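Local atomic coordinates of AGR_C_1268p (Agrobacterium tumefaciens str. C58, PDB entry 2GHS), a protein that probably binds a divalent metal ion and acts as a gluconolactonase, as expected of a regucalcin-like member of the SMP-30 family. Residues N67-E72 with G133-D138; L104-D109 with L147-M152; A87-G92 with G119-H124; E126-L131 with A160-H165. One frame throughout, in Å; residues are numbered along the deposited sequence.

All four contacts lie in neighbouring blades of a beta-propeller, the fold of the SMP-30 family. Contact 1 starts earliest, in the 67-72 turn of one blade; contact 3 begins in the 87-92 loop that leads into the next blade, and contacts 2 and 4 join that blade and its outgoing loop to the sheet starting with strand 134-141. Strands 134-141, 147-153 and 161-167 are successive neighbours there and serve contacts 1, 2 and 4. Centres of contacts 2 and 4 are about 8 Å apart, those of contacts 3 and 4 about 17 Å. Contacts 1, 2 and 4 share the potassium ion and a water, so the ion ties the blade-to-blade passage to the strand carrying the predicted substrate-binding residues.

Contact 1: N67-E72 with G133-D138; sequences NILERE and GNRSND. With K (potassium ion), chain B; EDO (1,2-ethanediol), chain D.
I68 and R135 bring two blades of the beta-propeller together beside its predicted metal and substrate pocket. The CD1 methyl of I68 lies 3.7 Å from R135 NH1, while I68 CG2 sits over one face of the guanidinium. R135, extended from CG to NE (chi3 180°), thereby reaches the isoleucine. The two side chains cross at about a right angle, so the isoleucine abuts the arginine's head instead of running along its chain. L69 CD2 approaches R135 NE obliquely at 4.3 Å. No hydrogen bond spans the segments; the guanidinium is instead steadied by its own strand, NH1 of R135 donating to N137 OD1 (3.0 Å) and also to S136 O. R135 NH2 points almost straight at O1 of a 1,2-ethanediol, 2.9 Å away at 175°, in the plane of the group. That diol probably came from the crystallisation liquor, yet it also bonds to E52 and N182, two of the predicted metal ligands, and so probably marks part of the predicted substrate site. At the strand's start, N134 O binds the potassium ion. The N137 amide grips the diol at both ends: OD1 accepts from O1, and ND2 donates to O2 at 3.1 Å.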
loop_
_atom_site.group_PDB
_atom_site.type_symbol
_atom_site.label_atom_id
_atom_site.label_comp_id
_atom_site.label_asym_id
_atom_site.label_seq_id
_atom_site.Cartn_x
_atom_site.Cartn_y
_atom_site.Cartn_z
ATOM N N ASN A 67 -6.575 8.390 4.020
ATOM C CA ASN A 67 -8.018 8.208 3.753
ATOM C C ASN A 67 -8.247 8.809 2.379
ATOM O O ASN A 67 -8.450 9.997 2.263
ATOM C CB ASN A 67 -8.848 8.876 4.820
ATOM C CG ASN A 67 -10.317 8.483 4.767
ATOM O OD1 ASN A 67 -10.705 7.619 4.004
ATOM N ND2 ASN A 67 -11.133 9.120 5.609
ATOM N N ILE A 68 -8.119 7.970 1.349
ATOM C CA ILE A 68 -7.857 8.488 -0.008
ATOM C C ILE A 68 -8.933 9.476 -0.449
ATOM O O ILE A 68 -8.641 10.624 -0.815
ATOM C CB ILE A 68 -7.731 7.359 -1.079
ATOM C CG1 ILE A 68 -6.494 6.509 -0.846
ATOM C CG2 ILE A 68 -7.653 8.003 -2.508
ATOM C CD1 ILE A 68 -6.340 5.430 -1.906
ATOM N N LEU A 69 -10.169 9.023 -0.430
ATOM C CA LEU A 69 -11.289 9.769 -1.010
ATOM C C LEU A 69 -11.633 11.016 -0.206
ATOM O O LEU A 69 -12.207 11.925 -0.743
ATOM C CB LEU A 69 -12.527 8.869 -1.118
ATOM C CG LEU A 69 -12.314 7.556 -1.908
ATOM C CD1 LEU A 69 -13.578 6.713 -1.947
ATOM C CD2 LEU A 69 -11.837 7.858 -3.322
ATOM N N GLU A 70 -11.230 11.077 1.067
ATOM C CA GLU A 70 -11.465 12.268 1.900
ATOM C C GLU A 70 -10.249 13.218 1.992
ATOM O O GLU A 70 -10.270 14.208 2.749
ATOM C CB GLU A 70 -11.883 11.858 3.316
ATOM C CG GLU A 70 -13.169 11.044 3.343
ATOM C CD GLU A 70 -14.443 11.884 3.310
ATOM O OE1 GLU A 70 -14.426 13.039 2.835
ATOM O OE2 GLU A 70 -15.475 11.366 3.787
ATOM N N ARG A 71 -9.186 12.903 1.266
ATOM C CA ARG A 71 -8.006 13.788 1.166
ATOM C C ARG A 71 -7.348 14.000 2.532
ATOM O O ARG A 71 -7.087 15.124 2.927
ATOM C CB ARG A 71 -8.352 15.115 0.498
ATOM C CG ARG A 71 -8.987 14.983 -0.858
ATOM C CD ARG A 71 -9.131 16.347 -1.594
ATOM N NE ARG A 71 -9.619 17.340 -0.641
ATOM C CZ ARG A 71 -10.885 17.542 -0.321
ATOM N NH1 ARG A 71 -11.834 16.962 -1.003
ATOM N NH2 ARG A 71 -11.205 18.399 0.641
ATOM N N GLU A 72 -7.175 12.907 3.271
ATOM C CA GLU A 72 -6.514 12.996 4.609
ATOM C C GLU A 72 -5.268 12.154 4.700
ATOM O O GLU A 72 -5.242 11.047 4.184
ATOM C CB GLU A 72 -7.456 12.523 5.709
ATOM C CG GLU A 72 -8.712 13.333 5.858
ATOM C CD GLU A 72 -9.761 12.645 6.733
ATOM O OE1 GLU A 72 -9.710 11.407 7.023
ATOM O OE2 GLU A 72 -10.691 13.403 7.126
ATOM N N GLY A 133 -9.661 12.364 -14.926
ATOM C CA GLY A 133 -10.458 11.185 -14.684
ATOM C C GLY A 133 -9.756 10.054 -13.957
ATOM O O GLY A 133 -10.399 9.042 -13.634
ATOM N N ASN A 134 -8.439 10.181 -13.718
ATOM C CA ASN A 134 -7.667 9.183 -13.042
ATOM C C ASN A 134 -7.205 9.651 -11.662
ATOM O O ASN A 134 -7.064 10.870 -11.429
ATOM C CB ASN A 134 -6.399 8.803 -13.865
ATOM C CG ASN A 134 -6.661 7.739 -14.949
ATOM O OD1 ASN A 134 -7.784 7.587 -15.461
ATOM N ND2 ASN A 134 -5.614 6.981 -15.276
ATOM N N ARG A 135 -6.892 8.707 -10.783
ATOM C CA ARG A 135 -6.265 8.994 -9.485
ATOM C C ARG A 135 -5.103 8.026 -9.268
ATOM O O ARG A 135 -4.962 7.024 -9.994
ATOM C CB ARG A 135 -7.288 8.903 -8.344
ATOM C CG ARG A 135 -7.914 7.512 -8.086
ATOM C CD ARG A 135 -8.570 7.579 -6.752
ATOM N NE ARG A 135 -9.219 6.349 -6.351
ATOM C CZ ARG A 135 -8.650 5.307 -5.748
ATOM N NH1 ARG A 135 -7.347 5.254 -5.489
ATOM N NH2 ARG A 135 -9.422 4.259 -5.411
ATOM N N SER A 136 -4.252 8.354 -8.311
ATOM C CA SER A 136 -3.212 7.411 -7.888
ATOM C C SER A 136 -3.772 6.358 -6.964
ATOM O O SER A 136 -4.765 6.571 -6.282
ATOM C CB SER A 136 -1.985 8.096 -7.244
ATOM O OG SER A 136 -2.358 8.839 -6.091
ATOM N N ASN A 137 -3.089 5.226 -6.885
ATOM C CA ASN A 137 -3.504 4.157 -5.988
ATOM C C ASN A 137 -2.254 3.632 -5.247
ATOM O O ASN A 137 -1.451 4.399 -4.715
ATOM C CB ASN A 137 -4.316 3.078 -6.770
ATOM C CG ASN A 137 -5.148 2.191 -5.828
ATOM O OD1 ASN A 137 -5.850 2.728 -4.983
ATOM N ND2 ASN A 137 -5.078 0.835 -5.985
ATOM N N ASP A 138 -2.088 2.332 -5.244
ATOM C CA ASP A 138 -1.033 1.629 -4.509
ATOM C C ASP A 138 0.364 2.077 -4.967
ATOM O O ASP A 138 0.611 2.268 -6.151
ATOM C CB ASP A 138 -1.194 0.162 -4.853
ATOM C CG ASP A 138 -0.231 -0.725 -4.099
ATOM O OD1 ASP A 138 -0.079 -0.564 -2.851
ATOM O OD2 ASP A 138 0.363 -1.610 -4.761
HETATM K K K B . -4.988 12.456 -12.361
HETATM C C1 EDO D . -8.748 0.617 -4.698
HETATM O O1 EDO D . -8.396 1.876 -4.116
HETATM C C2 EDO D . -8.167 -0.473 -3.786
HETATM O O2 EDO D . -6.724 -0.388 -3.722
HETATM O O HOH W 1 -3.906 9.919 -11.801
#

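Contact 2: L104-D109 with L147-M152; sequences LIASDD and LWIGTM. With K (potassium ion), chain B.
L104 and L147 face each other as two leucines in nearly the same conformation, and they meet through like atoms: CD2 of L104 lies 4.1 Å from CD2 of L147. Each has CG anti to its backbone N (chi1 176° and 173°), which carries the branch forward into the gap between two sheets, where the two side chains cross obliquely. Two residues on, the pairing turns unequal. The small A106 presents its CB to the long arm of I149, with I149 CD1 at 3.6 Å and I149 CG1 at 3.9 Å from that methyl. The backbones come closer here, the CA atoms of A106 and I149 being 7.6 Å apart, and the alanine lets the isoleucine fill the narrower gap. All four side chains are buried, and no hydrogen bond crosses between the segments, so packing of methyl groups carries the contact. Beyond A106 the first strand ends in an ST turn, S107 OG accepting from D109 N at 3.0 Å. The turn presents D108 O to the potassium ion at 2.6 Å; E128, L131 and N134 supply further backbone carbonyls, and a water is the fifth ligand. The D108 carboxylate is held separately, OD2 by a salt bridge to R154 and OD1 by the backbone N of M91. The two strands run in roughly the same direction, each second in its own antiparallel sheet: this is the face-to-face packing of consecutive blades in a beta-propeller.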
loop_
_atom_site.group_PDB
_atom_site.type_symbol
_atom_site.label_atom_id
_atom_site.label_comp_id
_atom_site.label_asym_id
_atom_site.label_seq_id
_atom_site.Cartn_x
_atom_site.Cartn_y
_atom_site.Cartn_z
ATOM N N LEU A 104 7.757 12.425 0.469
ATOM C CA LEU A 104 7.192 12.419 -0.909
ATOM C C LEU A 104 5.780 11.826 -0.839
ATOM O O LEU A 104 5.574 10.801 -0.194
ATOM C CB LEU A 104 8.072 11.544 -1.822
ATOM C CG LEU A 104 7.556 11.374 -3.258
ATOM C CD1 LEU A 104 7.609 12.657 -4.063
ATOM C CD2 LEU A 104 8.289 10.268 -3.970
ATOM N N ILE A 105 4.809 12.541 -1.404
ATOM C CA ILE A 105 3.443 12.042 -1.451
ATOM C C ILE A 105 3.029 11.906 -2.904
ATOM O O ILE A 105 3.204 12.844 -3.704
ATOM C CB ILE A 105 2.472 13.010 -0.764
ATOM C CG1 ILE A 105 2.662 12.961 0.757
ATOM C CG2 ILE A 105 1.048 12.658 -1.147
ATOM C CD1 ILE A 105 1.810 13.944 1.498
ATOM N N ALA A 106 2.493 10.733 -3.251
ATOM C CA ALA A 106 1.896 10.499 -4.566
ATOM C C ALA A 106 0.415 10.795 -4.433
ATOM O O ALA A 106 -0.238 10.354 -3.510
ATOM C CB ALA A 106 2.090 9.068 -5.011
ATOM N N SER A 107 -0.119 11.523 -5.398
ATOM C CA SER A 107 -1.512 11.860 -5.396
ATOM C C SER A 107 -2.099 11.825 -6.796
ATOM O O SER A 107 -1.372 11.633 -7.793
ATOM C CB SER A 107 -1.675 13.271 -4.855
ATOM O OG SER A 107 -1.360 14.282 -5.819
ATOM N N ASP A 108 -3.418 12.033 -6.862
ATOM C CA ASP A 108 -4.152 12.175 -8.106
ATOM C C ASP A 108 -3.740 13.356 -8.940
ATOM O O ASP A 108 -4.054 13.417 -10.132
ATOM C CB ASP A 108 -5.672 12.175 -7.861
ATOM C CG ASP A 108 -6.166 13.311 -6.939
ATOM O OD1 ASP A 108 -5.362 13.866 -6.171
ATOM O OD2 ASP A 108 -7.413 13.580 -6.943
ATOM N N ASP A 109 -3.050 14.298 -8.335
ATOM C CA ASP A 109 -2.651 15.485 -9.044
ATOM C C ASP A 109 -1.136 15.626 -9.302
ATOM O O ASP A 109 -0.691 16.639 -9.882
ATOM C CB ASP A 109 -3.192 16.708 -8.262
ATOM C CG ASP A 109 -4.753 16.769 -8.237
ATOM O OD1 ASP A 109 -5.432 16.091 -9.065
ATOM O OD2 ASP A 109 -5.284 17.501 -7.380
ATOM N N LEU A 147 10.557 4.980 -6.617
ATOM C CA LEU A 147 9.172 4.645 -6.237
ATOM C C LEU A 147 8.538 3.899 -7.412
ATOM O O LEU A 147 8.727 4.293 -8.553
ATOM C CB LEU A 147 8.392 5.956 -6.000
ATOM C CG LEU A 147 6.876 5.838 -5.758
ATOM C CD1 LEU A 147 6.603 5.188 -4.398
ATOM C CD2 LEU A 147 6.180 7.254 -5.832
ATOM N N TRP A 148 7.735 2.880 -7.118
ATOM C CA TRP A 148 6.760 2.368 -8.065
ATOM C C TRP A 148 5.392 2.896 -7.583
ATOM O O TRP A 148 5.017 2.737 -6.408
ATOM C CB TRP A 148 6.733 0.849 -8.106
ATOM C CG TRP A 148 7.802 0.167 -8.887
ATOM C CD1 TRP A 148 9.103 0.577 -9.081
ATOM C CD2 TRP A 148 7.708 -1.109 -9.495
ATOM N NE1 TRP A 148 9.793 -0.352 -9.806
ATOM C CE2 TRP A 148 8.961 -1.396 -10.067
ATOM C CE3 TRP A 148 6.674 -2.046 -9.628
ATOM C CZ2 TRP A 148 9.210 -2.576 -10.765
ATOM C CZ3 TRP A 148 6.938 -3.217 -10.318
ATOM C CH2 TRP A 148 8.186 -3.455 -10.885
ATOM N N ILE A 149 4.618 3.449 -8.503
ATOM C CA ILE A 149 3.332 3.980 -8.174
ATOM C C ILE A 149 2.308 3.654 -9.265
ATOM O O ILE A 149 2.579 3.839 -10.453
ATOM C CB ILE A 149 3.439 5.515 -7.921
ATOM C CG1 ILE A 149 2.075 6.121 -7.565
ATOM C CG2 ILE A 149 4.010 6.240 -9.110
ATOM C CD1 ILE A 149 1.546 5.680 -6.230
ATOM N N GLY A 150 1.155 3.164 -8.823
ATOM C CA GLY A 150 0.018 2.866 -9.662
ATOM C C GLY A 150 -0.974 3.993 -9.798
ATOM O O GLY A 150 -1.189 4.798 -8.866
ATOM N N THR A 151 -1.615 4.046 -10.961
ATOM C CA THR A 151 -2.729 4.967 -11.173
ATOM C C THR A 151 -3.926 4.176 -11.717
ATOM O O THR A 151 -3.770 3.013 -12.160
ATOM C CB THR A 151 -2.401 6.049 -12.168
ATOM O OG1 THR A 151 -2.156 5.436 -13.438
ATOM C CG2 THR A 151 -1.224 6.893 -11.700
HETATM N N MSE A 152 -5.104 4.781 -11.744
HETATM C CA MSE A 152 -6.331 4.074 -12.159
HETATM C C MSE A 152 -7.383 5.078 -12.551
HETATM O O MSE A 152 -7.358 6.229 -12.108
HETATM C CB MSE A 152 -6.860 3.184 -11.006
HETATM C CG MSE A 152 -7.198 3.958 -9.771
HETATM SE SE MSE A 152 -7.778 2.702 -8.394
HETATM C CE MSE A 152 -9.524 2.272 -9.065
HETATM K K K B . -4.988 12.456 -12.361
HETATM O O HOH W 1 -3.906 9.919 -11.801
#

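Contact 3: A87-G92 with G119-H124; sequences ALPFMG and GVLTLH
L121 reaches from the last strand of a propeller blade toward L88, P89 and F90, which belong to the loop leading into that blade's first strand, 92-99. Its CB already points at the loop, and CG, anti to the carbonyl carbon (chi1 -63°), continues the approach without yet making a close contact. The branch ends do the touching. CD1 is the busier methyl: it comes to 3.5 Å from P89 CD and to 4.0 Å from P89 CG, touching the CD and CG corner of the pyrrolidine. The same methyl lies 3.8 Å from F90 CZ, standing obliquely to the phenyl ring, and L88 CD2 stands somewhat farther off, 4.3 Å from L121 CD1. Within the loop, the other methyl, CD2 of L121, comes near F90 CZ, at 4.2 Å. The phenyl and the leucine come from opposite directions, each ending on the other. P89 is doubly employed, for its CD also rests over the centre of the F90 ring, 4.1 Å above the plane, so that proline, phenyl and leucine form one compact group. Farther in, F90 packs on I105 and S107 and meets the ring of F112, so the loop is seated against the middle strands of the blade; L121 itself also touches I105. Every atom that meets across the contact is carbon, which implies that apolar packing, only partly shielded from solvent at P89, and not a directional bond, joins loop and outer strand here.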
loop_
_atom_site.group_PDB
_atom_site.type_symbol
_atom_site.label_atom_id
_atom_site.label_comp_id
_atom_site.label_asym_id
_atom_site.label_seq_id
_atom_site.Cartn_x
_atom_site.Cartn_y
_atom_site.Cartn_z
ATOM N N ALA A 87 -5.151 17.529 6.573
ATOM C CA ALA A 87 -5.985 17.772 5.403
ATOM C C ALA A 87 -5.124 18.084 4.183
ATOM O O ALA A 87 -4.260 18.954 4.220
ATOM C CB ALA A 87 -6.887 18.936 5.683
ATOM N N LEU A 88 -5.434 17.425 3.076
ATOM C CA LEU A 88 -4.690 17.617 1.836
ATOM C C LEU A 88 -5.569 18.263 0.762
ATOM O O LEU A 88 -6.797 18.063 0.744
ATOM C CB LEU A 88 -4.266 16.242 1.328
ATOM C CG LEU A 88 -3.468 15.346 2.250
ATOM C CD1 LEU A 88 -3.253 13.990 1.614
ATOM C CD2 LEU A 88 -2.119 15.988 2.587
ATOM N N PRO A 89 -4.939 18.998 -0.177
ATOM C CA PRO A 89 -5.673 19.580 -1.282
ATOM C C PRO A 89 -5.804 18.585 -2.469
ATOM O O PRO A 89 -6.133 19.025 -3.557
ATOM C CB PRO A 89 -4.756 20.726 -1.728
ATOM C CG PRO A 89 -3.375 20.219 -1.426
ATOM C CD PRO A 89 -3.500 19.262 -0.253
ATOM N N PHE A 90 -5.487 17.300 -2.265
ATOM C CA PHE A 90 -5.527 16.299 -3.288
ATOM C C PHE A 90 -5.757 14.944 -2.624
ATOM O O PHE A 90 -5.743 14.843 -1.372
ATOM C CB PHE A 90 -4.262 16.329 -4.173
ATOM C CG PHE A 90 -2.958 16.380 -3.419
ATOM C CD1 PHE A 90 -2.658 15.463 -2.448
ATOM C CD2 PHE A 90 -2.044 17.395 -3.675
ATOM C CE1 PHE A 90 -1.431 15.503 -1.743
ATOM C CE2 PHE A 90 -0.855 17.443 -2.993
ATOM C CZ PHE A 90 -0.545 16.517 -2.007
HETATM N N MSE A 91 -5.966 13.918 -3.453
HETATM C CA MSE A 91 -6.151 12.572 -2.936
HETATM C C MSE A 91 -4.804 11.898 -2.882
HETATM O O MSE A 91 -4.324 11.349 -3.874
HETATM C CB MSE A 91 -7.162 11.762 -3.794
HETATM C CG MSE A 91 -8.539 12.321 -3.739
HETATM SE SE MSE A 91 -9.735 11.093 -4.711
HETATM C CE MSE A 91 -11.338 11.959 -4.487
ATOM N N GLY A 92 -4.160 11.965 -1.734
ATOM C CA GLY A 92 -2.890 11.250 -1.579
ATOM C C GLY A 92 -3.155 9.770 -1.452
ATOM O O GLY A 92 -4.120 9.379 -0.803
ATOM N N GLY A 119 4.110 21.216 7.108
ATOM C CA GLY A 119 3.096 20.598 6.253
ATOM C C GLY A 119 2.972 21.193 4.862
ATOM O O GLY A 119 2.039 20.865 4.135
ATOM N N VAL A 120 3.869 22.113 4.504
ATOM C CA VAL A 120 3.856 22.737 3.205
ATOM C C VAL A 120 4.126 21.694 2.127
ATOM O O VAL A 120 5.025 20.854 2.276
ATOM C CB VAL A 120 4.863 23.899 3.155
ATOM C CG1 VAL A 120 5.078 24.395 1.738
ATOM C CG2 VAL A 120 4.373 24.981 4.040
ATOM N N LEU A 121 3.335 21.741 1.062
ATOM C CA LEU A 121 3.416 20.807 -0.050
ATOM C C LEU A 121 3.892 21.590 -1.266
ATOM O O LEU A 121 3.384 22.672 -1.534
ATOM C CB LEU A 121 2.034 20.221 -0.341
ATOM C CG LEU A 121 1.418 19.397 0.789
ATOM C CD1 LEU A 121 -0.084 19.249 0.588
ATOM C CD2 LEU A 121 2.049 18.028 0.875
ATOM N N THR A 122 4.811 20.989 -2.038
ATOM C CA THR A 122 5.420 21.626 -3.215
ATOM C C THR A 122 5.486 20.581 -4.340
ATOM O O THR A 122 5.959 19.459 -4.093
ATOM C CB THR A 122 6.864 22.079 -2.888
ATOM O OG1 THR A 122 6.908 22.838 -1.663
ATOM C CG2 THR A 122 7.428 22.909 -4.006
ATOM N N LEU A 123 5.019 20.909 -5.557
ATOM C CA LEU A 123 5.121 19.946 -6.661
ATOM C C LEU A 123 6.564 19.474 -6.899
ATOM O O LEU A 123 7.502 20.302 -6.956
ATOM C CB LEU A 123 4.564 20.512 -7.968
ATOM C CG LEU A 123 4.545 19.547 -9.153
ATOM C CD1 LEU A 123 3.471 18.492 -9.011
ATOM C CD2 LEU A 123 4.339 20.391 -10.378
ATOM N N HIS A 124 6.742 18.161 -7.021
ATOM C CA HIS A 124 8.025 17.504 -7.306
ATOM C C HIS A 124 8.093 17.041 -8.762
ATOM O O HIS A 124 9.084 17.264 -9.467
ATOM C CB HIS A 124 8.194 16.308 -6.363
ATOM C CG HIS A 124 9.396 15.462 -6.642
ATOM N ND1 HIS A 124 10.680 15.963 -6.584
ATOM C CD2 HIS A 124 9.512 14.153 -6.964
ATOM C CE1 HIS A 124 11.533 14.988 -6.878
ATOM N NE2 HIS A 124 10.850 13.875 -7.094
#

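Contact 4: E126-L131 with A160-H165; sequences ELESDL and AGSIYH. With K (potassium ion), chain B.
L127 and E128 lie in an irregular loop facing S162 and Y164 of strand 161-167. E128 has a left-handed backbone (phi 46°, psi 42°) and opens a type I turn closed by L131 N to E128 O; this fold of the chain turns E128 O and L131 O onto the potassium ion, at 2.8 and 2.7 Å. L127 CD1 sits over one face of the Y164 ring, offset toward the rim, in a CH-pi contact 4.1 Å from the ring centroid. E128 extends beyond CG to the phenol, where Y164 OH donates to the anti lone pair of E128 OE2 at 2.7 Å, with carboxylate and ring 85° apart. A water bonded to OE2 also links A160 O and S162 OG. With T151 OG1 as well, three groups surround OE2, which would favour an ionised carboxylate. E128 OE1 takes a hydrogen bond from the ion-bound water, so one side chain joins the metal shell to the strand. The loop bridges strand 121-125 of one blade and strand 134-141 of the next; Y164 stands between strands 147-153 and 170-186, touching I149 and T151 on the first, V171 and K173 on the second.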
loop_
_atom_site.group_PDB
_atom_site.type_symbol
_atom_site.label_atom_id
_atom_site.label_comp_id
_atom_site.label_asym_id
_atom_site.label_seq_id
_atom_site.Cartn_x
_atom_site.Cartn_y
_atom_site.Cartn_z
ATOM N N GLU A 126 5.115 15.973 -12.190
ATOM C CA GLU A 126 3.762 15.677 -12.667
ATOM C C GLU A 126 3.552 14.139 -12.699
ATOM O O GLU A 126 4.486 13.383 -12.927
ATOM C CB GLU A 126 3.475 16.377 -14.019
ATOM C CG GLU A 126 3.358 17.915 -13.822
ATOM C CD GLU A 126 2.920 18.736 -15.033
ATOM O OE1 GLU A 126 2.689 18.156 -16.110
ATOM O OE2 GLU A 126 2.793 19.985 -14.866
ATOM N N LEU A 127 2.327 13.672 -12.462
ATOM C CA LEU A 127 1.993 12.260 -12.574
ATOM C C LEU A 127 0.544 12.236 -12.971
ATOM O O LEU A 127 -0.338 12.508 -12.124
ATOM C CB LEU A 127 2.181 11.532 -11.230
ATOM C CG LEU A 127 1.895 10.023 -11.189
ATOM C CD1 LEU A 127 2.911 9.311 -12.010
ATOM C CD2 LEU A 127 1.874 9.573 -9.724
ATOM N N GLU A 128 0.295 11.993 -14.264
ATOM C CA GLU A 128 -1.062 12.066 -14.798
ATOM C C GLU A 128 -1.763 13.315 -14.308
ATOM O O GLU A 128 -2.968 13.327 -14.014
ATOM C CB GLU A 128 -1.833 10.802 -14.407
ATOM C CG GLU A 128 -1.264 9.555 -15.072
ATOM C CD GLU A 128 -2.158 8.331 -14.945
ATOM O OE1 GLU A 128 -3.230 8.396 -14.299
ATOM O OE2 GLU A 128 -1.777 7.278 -15.496
ATOM N N SER A 129 -1.007 14.412 -14.308
ATOM C CA SER A 129 -1.497 15.682 -13.807
ATOM C C SER A 129 -2.469 16.345 -14.777
ATOM O O SER A 129 -3.130 17.320 -14.432
ATOM C CB SER A 129 -0.338 16.621 -13.505
ATOM O OG SER A 129 0.492 16.132 -12.447
ATOM N N ASP A 130 -2.506 15.865 -16.022
ATOM C CA ASP A 130 -3.455 16.293 -17.035
ATOM C C ASP A 130 -4.569 15.293 -17.323
ATOM O O ASP A 130 -5.285 15.443 -18.343
ATOM C CB ASP A 130 -2.682 16.560 -18.313
ATOM C CG ASP A 130 -1.918 15.318 -18.822
ATOM O OD1 ASP A 130 -1.746 14.288 -18.089
ATOM O OD2 ASP A 130 -1.467 15.392 -19.992
ATOM N N LEU A 131 -4.754 14.317 -16.438
ATOM C CA LEU A 131 -5.787 13.297 -16.595
ATOM C C LEU A 131 -6.765 13.345 -15.427
ATOM O O LEU A 131 -6.656 12.532 -14.485
ATOM C CB LEU A 131 -5.173 11.915 -16.678
ATOM C CG LEU A 131 -4.295 11.573 -17.857
ATOM C CD1 LEU A 131 -3.937 10.095 -17.770
ATOM C CD2 LEU A 131 -5.007 11.879 -19.163
ATOM N N ALA A 160 -7.556 1.616 -17.683
ATOM C CA ALA A 160 -7.234 3.045 -17.684
ATOM C C ALA A 160 -5.969 3.365 -16.901
ATOM O O ALA A 160 -5.398 4.472 -17.012
ATOM C CB ALA A 160 -8.433 3.857 -17.123
ATOM N N GLY A 161 -5.556 2.424 -16.071
ATOM C CA GLY A 161 -4.395 2.635 -15.182
ATOM C C GLY A 161 -3.060 2.114 -15.701
ATOM O O GLY A 161 -2.981 1.433 -16.712
ATOM N N SER A 162 -2.020 2.485 -14.978
ATOM C CA SER A 162 -0.630 2.166 -15.275
ATOM C C SER A 162 0.185 2.059 -13.977
ATOM O O SER A 162 -0.287 2.462 -12.907
ATOM C CB SER A 162 -0.020 3.291 -16.105
ATOM O OG SER A 162 -0.769 3.484 -17.299
ATOM N N ILE A 163 1.390 1.533 -14.107
ATOM C CA ILE A 163 2.404 1.541 -13.055
ATOM C C ILE A 163 3.593 2.294 -13.607
ATOM O O ILE A 163 4.090 2.008 -14.709
ATOM C CB ILE A 163 2.788 0.150 -12.560
ATOM C CG1 ILE A 163 1.567 -0.440 -11.860
ATOM C CG2 ILE A 163 3.970 0.210 -11.606
ATOM C CD1 ILE A 163 1.733 -1.892 -11.412
ATOM N N TYR A 164 4.006 3.282 -12.822
ATOM C CA TYR A 164 5.183 4.117 -13.125
ATOM C C TYR A 164 6.319 3.933 -12.136
ATOM O O TYR A 164 6.093 3.624 -10.971
ATOM C CB TYR A 164 4.804 5.598 -13.082
ATOM C CG TYR A 164 3.692 6.011 -14.046
ATOM C CD1 TYR A 164 2.369 5.890 -13.689
ATOM C CD2 TYR A 164 3.976 6.514 -15.295
ATOM C CE1 TYR A 164 1.353 6.280 -14.543
ATOM C CE2 TYR A 164 2.975 6.892 -16.157
ATOM C CZ TYR A 164 1.657 6.781 -15.764
ATOM O OH TYR A 164 0.648 7.175 -16.651
ATOM N N HIS A 165 7.528 4.209 -12.632
ATOM C CA HIS A 165 8.766 4.255 -11.866
ATOM C C HIS A 165 9.157 5.699 -11.772
ATOM O O HIS A 165 9.127 6.410 -12.795
ATOM C CB HIS A 165 9.784 3.466 -12.673
ATOM C CG HIS A 165 11.184 3.478 -12.158
ATOM N ND1 HIS A 165 12.088 4.474 -12.464
ATOM C CD2 HIS A 165 11.888 2.529 -11.490
ATOM C CE1 HIS A 165 13.272 4.159 -11.955
ATOM N NE2 HIS A 165 13.177 2.986 -11.357
HETATM K K K B . -4.988 12.456 -12.361
HETATM O O HOH W 2 -2.717 5.351 -17.148
HETATM O O HOH W 1 -3.906 9.919 -11.801
#